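Local coordinates for protein phosphoserine phosphatase (Thermococcus onnurineus, PDB 4AP9) that probably hydrolyses L-phosphoserine to L-serine and phosphate, the last step of serine biosynthesis, as a magnesium-dependent member of the haloacid dehalogenase superfamily, at residues T21-W26 against R75-V80; G69-T74 against G129-I134; L184-K187 against E191-D194. All coordinates share one frame; numbering follows the deposited sequence.

Contact 1 of 3, residues T21-W26 against R75-V80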
loop_
_atom_site.group_PDB
_atom_site.type_symbol
_atom_site.label_atom_id
_atom_site.label_comp_id
_atom_site.label_asym_id
_atom_site.label_seq_id
_atom_site.Cartn_x
_atom_site.Cartn_y
_atom_site.Cartn_z
ATOM N N THR A 21 0.905 2.847 -37.793
ATOM C CA THR A 21 0.580 2.085 -38.996
ATOM C C THR A 21 -0.928 1.903 -39.134
ATOM O O THR A 21 -1.648 1.823 -38.137
ATOM C CB THR A 21 1.239 0.705 -38.968
ATOM O OG1 THR A 21 0.955 0.013 -40.185
ATOM C CG2 THR A 21 0.712 -0.121 -37.813
ATOM N N ASP A 22 -1.428 1.852 -40.364
ATOM C CA ASP A 22 -2.828 1.488 -40.520
ATOM C C ASP A 22 -2.997 0.017 -40.883
ATOM O O ASP A 22 -4.097 -0.405 -41.209
ATOM C CB ASP A 22 -3.573 2.408 -41.495
ATOM C CG ASP A 22 -2.874 2.536 -42.819
ATOM O OD1 ASP A 22 -1.812 3.198 -42.861
ATOM O OD2 ASP A 22 -3.388 1.988 -43.823
ATOM N N PHE A 23 -1.915 -0.757 -40.802
ATOM C CA PHE A 23 -2.016 -2.205 -40.994
ATOM C C PHE A 23 -2.776 -2.879 -39.853
ATOM O O PHE A 23 -2.512 -2.638 -38.672
ATOM C CB PHE A 23 -0.648 -2.875 -41.180
ATOM C CG PHE A 23 -0.744 -4.363 -41.371
ATOM C CD1 PHE A 23 -1.301 -4.886 -42.526
ATOM C CD2 PHE A 23 -0.330 -5.237 -40.374
ATOM C CE1 PHE A 23 -1.419 -6.258 -42.703
ATOM C CE2 PHE A 23 -0.453 -6.612 -40.542
ATOM C CZ PHE A 23 -0.987 -7.119 -41.712
ATOM N N GLU A 24 -3.736 -3.721 -40.222
ATOM C CA GLU A 24 -4.548 -4.436 -39.255
ATOM C C GLU A 24 -4.507 -5.930 -39.542
ATOM O O GLU A 24 -5.236 -6.420 -40.403
ATOM C CB GLU A 24 -5.983 -3.923 -39.304
ATOM C CG GLU A 24 -6.091 -2.502 -38.807
ATOM C CD GLU A 24 -7.513 -2.007 -38.786
ATOM O OE1 GLU A 24 -8.244 -2.349 -37.833
ATOM O OE2 GLU A 24 -7.890 -1.285 -39.733
ATOM N N PHE A 25 -3.648 -6.641 -38.817
ATOM C CA PHE A 25 -3.428 -8.077 -39.052
ATOM C C PHE A 25 -4.696 -8.915 -39.229
ATOM O O PHE A 25 -4.766 -9.773 -40.111
ATOM C CB PHE A 25 -2.583 -8.673 -37.919
ATOM C CG PHE A 25 -2.391 -10.159 -38.026
ATOM C CD1 PHE A 25 -1.397 -10.681 -38.834
ATOM C CD2 PHE A 25 -3.191 -11.033 -37.302
ATOM C CE1 PHE A 25 -1.211 -12.051 -38.943
ATOM C CE2 PHE A 25 -3.004 -12.416 -37.405
ATOM C CZ PHE A 25 -2.011 -12.919 -38.226
ATOM N N TRP A 26 -5.693 -8.723 -38.368
ATOM C CA TRP A 26 -6.887 -9.558 -38.471
ATOM C C TRP A 26 -7.752 -9.270 -39.716
ATOM O O TRP A 26 -8.353 -10.195 -40.291
ATOM C CB TRP A 26 -7.704 -9.557 -37.160
ATOM C CG TRP A 26 -6.972 -10.258 -36.026
ATOM C CD1 TRP A 26 -6.473 -9.681 -34.885
ATOM C CD2 TRP A 26 -6.617 -11.652 -35.955
ATOM N NE1 TRP A 26 -5.865 -10.635 -34.096
ATOM C CE2 TRP A 26 -5.925 -11.844 -34.736
ATOM C CE3 TRP A 26 -6.828 -12.748 -36.794
ATOM C CZ2 TRP A 26 -5.447 -13.095 -34.337
ATOM C CZ3 TRP A 26 -6.347 -13.995 -36.396
ATOM C CH2 TRP A 26 -5.660 -14.153 -35.176
ATOM N N ARG A 75 4.196 -8.835 -43.005
ATOM C CA ARG A 75 5.115 -7.796 -42.553
ATOM C C ARG A 75 5.503 -6.878 -43.721
ATOM O O ARG A 75 5.960 -5.753 -43.519
ATOM C CB ARG A 75 6.343 -8.379 -41.833
ATOM C CG ARG A 75 7.195 -9.299 -42.668
ATOM C CD ARG A 75 8.053 -10.238 -41.810
ATOM N NE ARG A 75 9.253 -9.599 -41.263
ATOM C CZ ARG A 75 10.282 -9.182 -42.004
ATOM N NH1 ARG A 75 10.253 -9.306 -43.334
ATOM N NH2 ARG A 75 11.344 -8.624 -41.424
ATOM N N GLU A 76 5.303 -7.353 -44.942
ATOM C CA GLU A 76 5.489 -6.508 -46.117
ATOM C C GLU A 76 4.529 -5.311 -46.145
ATOM O O GLU A 76 4.792 -4.310 -46.813
ATOM C CB GLU A 76 5.361 -7.350 -47.385
ATOM C CG GLU A 76 6.473 -8.385 -47.505
ATOM C CD GLU A 76 6.287 -9.332 -48.666
ATOM O OE1 GLU A 76 5.342 -9.128 -49.459
ATOM O OE2 GLU A 76 7.090 -10.286 -48.779
ATOM N N LYS A 77 3.421 -5.411 -45.417
ATOM C CA LYS A 77 2.449 -4.325 -45.349
ATOM C C LYS A 77 2.705 -3.410 -44.152
ATOM O O LYS A 77 1.961 -2.467 -43.904
ATOM C CB LYS A 77 1.024 -4.878 -45.291
ATOM C CG LYS A 77 0.497 -5.363 -46.628
ATOM C CD LYS A 77 -1.022 -5.530 -46.598
ATOM C CE LYS A 77 -1.567 -5.950 -47.950
ATOM N NZ LYS A 77 -3.058 -5.795 -48.018
ATOM N N VAL A 78 3.762 -3.698 -43.412
ATOM C CA VAL A 78 4.113 -2.924 -42.233
ATOM C C VAL A 78 5.403 -2.179 -42.515
ATOM O O VAL A 78 6.438 -2.796 -42.748
ATOM C CB VAL A 78 4.343 -3.855 -41.026
ATOM C CG1 VAL A 78 4.774 -3.059 -39.805
ATOM C CG2 VAL A 78 3.089 -4.686 -40.753
ATOM N N ASN A 79 5.349 -0.853 -42.498
ATOM C CA ASN A 79 6.538 -0.060 -42.793
ATOM C C ASN A 79 6.658 1.127 -41.847
ATOM O O ASN A 79 5.654 1.719 -41.472
ATOM C CB ASN A 79 6.512 0.407 -44.255
ATOM C CG ASN A 79 6.212 -0.740 -45.233
ATOM O OD1 ASN A 79 7.083 -1.566 -45.530
ATOM N ND2 ASN A 79 4.973 -0.791 -45.733
ATOM N N VAL A 80 7.883 1.451 -41.441
ATOM C CA VAL A 80 8.128 2.647 -40.635
ATOM C C VAL A 80 8.153 3.870 -41.538
ATOM O O VAL A 80 9.122 4.096 -42.257
ATOM C CB VAL A 80 9.468 2.552 -39.910
ATOM C CG1 VAL A 80 9.713 3.797 -39.073
ATOM C CG2 VAL A 80 9.506 1.294 -39.062
HETATM O O HOH W 1 2.382 0.368 -42.291
#
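Phe23 lies against Lys77 and Val78, probably where the chain leaves the haloacid dehalogenase core for a helical insert and where it comes back. No strand occurs among the residues between 21-26 and 75-80, and most of them are helical, consistent with the helical cap that phosphoserine phosphatases carry early in the sequence. This would place the two segments side by side at the base of the cap.

The apolar part is one ring met by two side chains from the same side. The CG2 methyl of Val78 comes up to CD2 of Phe23 at 3.5 Å, while CB of Lys77 sits 3.6 Å from CD1. Both approach obliquely. Phe23 reaches them because its CG is anti to the backbone N (chi1 180°), which carries the ring out across 75-80. Over the opposite face of the ring the backbone N of Phe25 lies 3.6 Å above the plane, toward the rim. Thr74, Val108 and Glu28 also touch this ring.

The charged part lies farther out. Past CG the Lys77 chain is extended and crosses the Phe23 side chain at about a right angle, its CD still near CE1, and NZ ends in a salt bridge with Glu28 of helix 25-33.

The polar part runs through the hydroxyl of Thr21 and one water; no direct hydrogen bond joins the segments. Thr21 OG1 accepts from Phe23 N at 3.0 Å in a nearly straight bond (166°), making an ST turn. The same OG1 is 2.6 Å from the water, which accepts from Asn79 N at 3.2 Å and donates to Lys77 O at 3.3 Å.

Contact 2 of 3, residues G69-T74 against G129-I134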
loop_
_atom_site.group_PDB
_atom_site.type_symbol
_atom_site.label_atom_id
_atom_site.label_comp_id
_atom_site.label_asym_id
_atom_site.label_seq_id
_atom_site.Cartn_x
_atom_site.Cartn_y
_atom_site.Cartn_z
ATOM N N GLY A 69 4.869 -18.873 -43.680
ATOM C CA GLY A 69 5.189 -17.969 -44.774
ATOM C C GLY A 69 4.064 -16.990 -45.079
ATOM O O GLY A 69 4.311 -15.802 -45.326
ATOM N N THR A 70 2.830 -17.488 -45.058
ATOM C CA THR A 70 1.650 -16.661 -45.298
ATOM C C THR A 70 1.544 -15.619 -44.201
ATOM O O THR A 70 1.232 -14.451 -44.448
ATOM C CB THR A 70 0.362 -17.510 -45.289
ATOM O OG1 THR A 70 0.454 -18.539 -46.278
ATOM C CG2 THR A 70 -0.869 -16.650 -45.556
ATOM N N PHE A 71 1.808 -16.072 -42.979
ATOM C CA PHE A 71 1.761 -15.243 -41.785
ATOM C C PHE A 71 2.791 -14.124 -41.899
ATOM O O PHE A 71 2.467 -12.948 -41.742
ATOM C CB PHE A 71 2.079 -16.128 -40.570
ATOM C CG PHE A 71 1.712 -15.527 -39.238
ATOM C CD1 PHE A 71 2.623 -14.768 -38.531
ATOM C CD2 PHE A 71 0.473 -15.781 -38.672
ATOM C CE1 PHE A 71 2.292 -14.231 -37.301
ATOM C CE2 PHE A 71 0.141 -15.252 -37.435
ATOM C CZ PHE A 71 1.059 -14.468 -36.760
ATOM N N LEU A 72 4.034 -14.499 -42.187
ATOM C CA LEU A 72 5.133 -13.541 -42.288
ATOM C C LEU A 72 5.065 -12.609 -43.506
ATOM O O LEU A 72 5.591 -11.502 -43.471
ATOM C CB LEU A 72 6.479 -14.264 -42.224
ATOM C CG LEU A 72 6.743 -14.909 -40.865
ATOM C CD1 LEU A 72 8.028 -15.725 -40.891
ATOM C CD2 LEU A 72 6.798 -13.837 -39.777
ATOM N N ARG A 73 4.411 -13.052 -44.574
ATOM C CA ARG A 73 4.190 -12.206 -45.745
ATOM C C ARG A 73 3.575 -10.852 -45.380
ATOM O O ARG A 73 3.817 -9.860 -46.051
ATOM C CB ARG A 73 3.252 -12.914 -46.711
ATOM C CG ARG A 73 3.585 -12.741 -48.173
ATOM C CD ARG A 73 3.597 -14.139 -48.851
ATOM N NE ARG A 73 3.100 -14.096 -50.227
ATOM C CZ ARG A 73 2.198 -14.935 -50.736
ATOM N NH1 ARG A 73 1.704 -15.913 -50.006
ATOM N NH2 ARG A 73 1.800 -14.790 -52.000
ATOM N N THR A 74 2.762 -10.825 -44.327
ATOM C CA THR A 74 2.069 -9.598 -43.937
ATOM C C THR A 74 3.006 -8.484 -43.482
ATOM O O THR A 74 2.654 -7.304 -43.570
ATOM C CB THR A 74 1.031 -9.849 -42.830
ATOM O OG1 THR A 74 1.700 -10.238 -41.620
ATOM C CG2 THR A 74 0.057 -10.949 -43.243
ATOM N N GLY A 129 6.076 -25.317 -38.958
ATOM C CA GLY A 129 5.827 -24.250 -39.908
ATOM C C GLY A 129 4.380 -23.814 -40.018
ATOM O O GLY A 129 4.051 -22.989 -40.864
ATOM N N LYS A 130 3.520 -24.355 -39.164
ATOM C CA LYS A 130 2.098 -24.020 -39.203
ATOM C C LYS A 130 1.636 -23.358 -37.901
ATOM O O LYS A 130 2.029 -23.772 -36.802
ATOM C CB LYS A 130 1.266 -25.266 -39.465
ATOM C CG LYS A 130 1.766 -26.114 -40.622
ATOM C CD LYS A 130 1.697 -25.347 -41.924
ATOM C CE LYS A 130 2.021 -26.273 -43.097
ATOM N NZ LYS A 130 2.000 -25.545 -44.393
ATOM N N PHE A 131 0.794 -22.335 -38.038
ATOM C CA PHE A 131 0.355 -21.538 -36.892
ATOM C C PHE A 131 -0.485 -22.380 -35.944
ATOM O O PHE A 131 -1.482 -22.987 -36.344
ATOM C CB PHE A 131 -0.425 -20.304 -37.370
ATOM C CG PHE A 131 -0.908 -19.406 -36.263
ATOM C CD1 PHE A 131 -0.063 -18.467 -35.694
ATOM C CD2 PHE A 131 -2.216 -19.493 -35.805
ATOM C CE1 PHE A 131 -0.511 -17.618 -34.680
ATOM C CE2 PHE A 131 -2.668 -18.658 -34.782
ATOM C CZ PHE A 131 -1.813 -17.721 -34.228
ATOM N N GLN A 132 -0.084 -22.413 -34.680
ATOM C CA GLN A 132 -0.829 -23.173 -33.678
ATOM C C GLN A 132 -1.617 -22.326 -32.677
ATOM O O GLN A 132 -2.646 -22.767 -32.185
ATOM C CB GLN A 132 0.098 -24.131 -32.920
ATOM C CG GLN A 132 0.504 -25.350 -33.718
ATOM C CD GLN A 132 -0.600 -25.836 -34.627
ATOM O OE1 GLN A 132 -1.741 -26.037 -34.200
ATOM N NE2 GLN A 132 -0.269 -26.019 -35.901
ATOM N N GLY A 133 -1.139 -21.124 -32.372
ATOM C CA GLY A 133 -1.813 -20.290 -31.389
ATOM C C GLY A 133 -1.025 -19.053 -31.008
ATOM O O GLY A 133 -0.036 -18.703 -31.666
ATOM N N ILE A 134 -1.483 -18.378 -29.956
ATOM C CA ILE A 134 -0.883 -17.118 -29.523
ATOM C C ILE A 134 -0.207 -17.247 -28.155
ATOM O O ILE A 134 -0.703 -17.944 -27.277
ATOM C CB ILE A 134 -1.945 -16.000 -29.469
ATOM C CG1 ILE A 134 -1.300 -14.630 -29.195
ATOM C CG2 ILE A 134 -3.022 -16.333 -28.451
ATOM C CD1 ILE A 134 -2.258 -13.438 -29.430
#
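The carbonyl oxygen of Phe71, the residue whose ring meets Phe131 across this contact, takes two donors from Thr74. The hydroxyl OG1 of Thr74 gives it a bond of 2.8 Å, arriving almost head-on to the carbonyl with a C=O...OG1 angle of 175°. Thr74 N adds a weak second bond to the same oxygen.

Across the segments the close side-chain contact is a pair of phenylalanine rings. CE2 of Phe71 comes within 3.7 Å of CD1 of Phe131, and CE1 of Phe131 is just as near. The two rings are nearly parallel, their planes 17° apart, but they are slid so far along each other that they barely overlap, with centroids separated by 5.3 Å. Both first torsions swing the ring away from its own backbone nitrogen, and the rings reach toward each other from helix 68-73 and from strand 130-135. That strand is one of the two outermost within this chain's mixed sheet, antiparallel to strand 118-127, so the pair joins helix 68-73 to the sheet of the haloacid dehalogenase fold. In a second subunit a strand runs parallel to Gly133 and Ile134 and carries the sheet on across the interface.

Phe71 is further enclosed by Phe25, Phe105 and Phe126, the last two edge-to-face. Phe131 has the backbone N of Gly133 3.7 Å above one ring face, toward the rim.

Contact 3 of 3, residues L184-K187 against E191-D194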
loop_
_atom_site.group_PDB
_atom_site.type_symbol
_atom_site.label_atom_id
_atom_site.label_comp_id
_atom_site.label_asym_id
_atom_site.label_seq_id
_atom_site.Cartn_x
_atom_site.Cartn_y
_atom_site.Cartn_z
ATOM N N LEU A 184 -6.785 14.058 -24.815
ATOM C CA LEU A 184 -6.741 14.789 -26.068
ATOM C C LEU A 184 -7.077 13.880 -27.236
ATOM O O LEU A 184 -6.857 12.671 -27.172
ATOM C CB LEU A 184 -5.339 15.362 -26.275
ATOM C CG LEU A 184 -4.870 16.290 -25.166
ATOM C CD1 LEU A 184 -3.350 16.387 -25.115
ATOM C CD2 LEU A 184 -5.503 17.647 -25.386
ATOM N N LEU A 185 -7.604 14.475 -28.307
ATOM C CA LEU A 185 -7.809 13.765 -29.569
ATOM C C LEU A 185 -7.144 14.555 -30.685
ATOM O O LEU A 185 -7.484 15.711 -30.898
ATOM C CB LEU A 185 -9.309 13.621 -29.867
ATOM C CG LEU A 185 -9.692 12.959 -31.198
ATOM C CD1 LEU A 185 -9.342 11.482 -31.185
ATOM C CD2 LEU A 185 -11.184 13.132 -31.506
ATOM N N VAL A 186 -6.192 13.947 -31.384
ATOM C CA VAL A 186 -5.594 14.567 -32.561
ATOM C C VAL A 186 -6.096 13.892 -33.830
ATOM O O VAL A 186 -6.481 12.724 -33.806
ATOM C CB VAL A 186 -4.059 14.548 -32.510
ATOM C CG1 VAL A 186 -3.575 15.469 -31.410
ATOM C CG2 VAL A 186 -3.546 13.120 -32.291
ATOM N N LYS A 187 -6.095 14.625 -34.940
ATOM C CA LYS A 187 -6.737 14.148 -36.168
ATOM C C LYS A 187 -6.052 12.953 -36.816
ATOM O O LYS A 187 -6.717 12.081 -37.374
ATOM C CB LYS A 187 -6.838 15.273 -37.205
ATOM C CG LYS A 187 -7.817 16.374 -36.849
ATOM C CD LYS A 187 -7.945 17.368 -38.002
ATOM C CE LYS A 187 -8.714 18.618 -37.598
ATOM N NZ LYS A 187 -8.714 19.633 -38.695
ATOM N N GLU A 191 -0.777 15.462 -37.072
ATOM C CA GLU A 191 -1.166 16.340 -35.981
ATOM C C GLU A 191 -0.448 15.938 -34.690
ATOM O O GLU A 191 -0.042 16.798 -33.900
ATOM C CB GLU A 191 -2.684 16.276 -35.803
ATOM C CG GLU A 191 -3.288 17.406 -34.993
ATOM C CD GLU A 191 -4.791 17.509 -35.201
ATOM O OE1 GLU A 191 -5.210 17.749 -36.351
ATOM O OE2 GLU A 191 -5.551 17.350 -34.221
ATOM N N LEU A 192 -0.282 14.634 -34.476
ATOM C CA LEU A 192 0.383 14.154 -33.265
ATOM C C LEU A 192 1.843 14.579 -33.262
ATOM O O LEU A 192 2.357 15.040 -32.245
ATOM C CB LEU A 192 0.282 12.631 -33.138
ATOM C CG LEU A 192 0.911 12.015 -31.886
ATOM C CD1 LEU A 192 0.240 12.541 -30.619
ATOM C CD2 LEU A 192 0.836 10.492 -31.937
ATOM N N VAL A 193 2.511 14.421 -34.399
ATOM C CA VAL A 193 3.892 14.864 -34.530
ATOM C C VAL A 193 3.998 16.364 -34.215
ATOM O O VAL A 193 4.877 16.797 -33.478
ATOM C CB VAL A 193 4.434 14.577 -35.941
ATOM C CG1 VAL A 193 5.775 15.228 -36.137
ATOM C CG2 VAL A 193 4.540 13.068 -36.159
ATOM N N ASP A 194 3.077 17.144 -34.771
ATOM C CA ASP A 194 3.070 18.589 -34.551
ATOM C C ASP A 194 2.889 18.932 -33.084
ATOM O O ASP A 194 3.523 19.851 -32.569
ATOM C CB ASP A 194 1.976 19.255 -35.379
ATOM C CG ASP A 194 2.335 19.335 -36.847
ATOM O OD1 ASP A 194 3.534 19.184 -37.175
ATOM O OD2 ASP A 194 1.418 19.545 -37.671
#
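The carboxylate of Glu191 is the flat group here, and it turns one face toward the end of strand 184-186. Lys187 N, Lys187 CB and Val186 CA all lie on that same side, well out of the carboxylate plane. Lys187 N donates to OE2 at 2.9 Å, a weak bond with an N-H...O angle of 149°, reaching the oxygen from above the plane. OE1 lies along the start of the Lys187 side chain, near CB and CG. The ammonium group goes on past it, with NZ 4.6 Å from OE1, beyond salt-bridge range though the charges would still attract.

Glu191 gets there with a fully stretched side chain that slides past Val186 in the opposite direction; its CG is 3.9 Å from CB of Val186. With an alanine at this position, Lys187 N would probably lose this acceptor and the flank of Val186 the cover of the glutamate chain.

Deeper in, CG2 of Val186 meets CB of Leu192 at 4.0 Å, and both side chains also rest on Ile173 of the neighbouring strand. Leu192 continues to Leu87 of helix 82-93. Asp188 OD1, just before helix 189-197, accepts from Glu191 N. A two-residue connection, Lys187 and Asp188, leads from the strand into the helix that packs back on it, the closing beta-alpha unit of a Rossmann-like haloacid dehalogenase core.

In the fold
Contacts 1 and 2 alternate along the chain: 21-26, 69-74, 75-80, then 129-134. Their centres are 15 Å apart and they touch, chiefly where Phe25 meets Phe71 and Phe23 meets Thr74. Contact 3 comes later in sequence, with its centre 21 Å from contact 1 and 34 Å from contact 2, touching neither. Contacts 2 and 3 nevertheless share the mixed sheet, at its two outermost strands within the chain, 130-135 and 184-186, on opposite sides of the chain's centre. Each places a helix against one of these end strands, while contact 1 joins the segments before and after the mainly helical part of the chain.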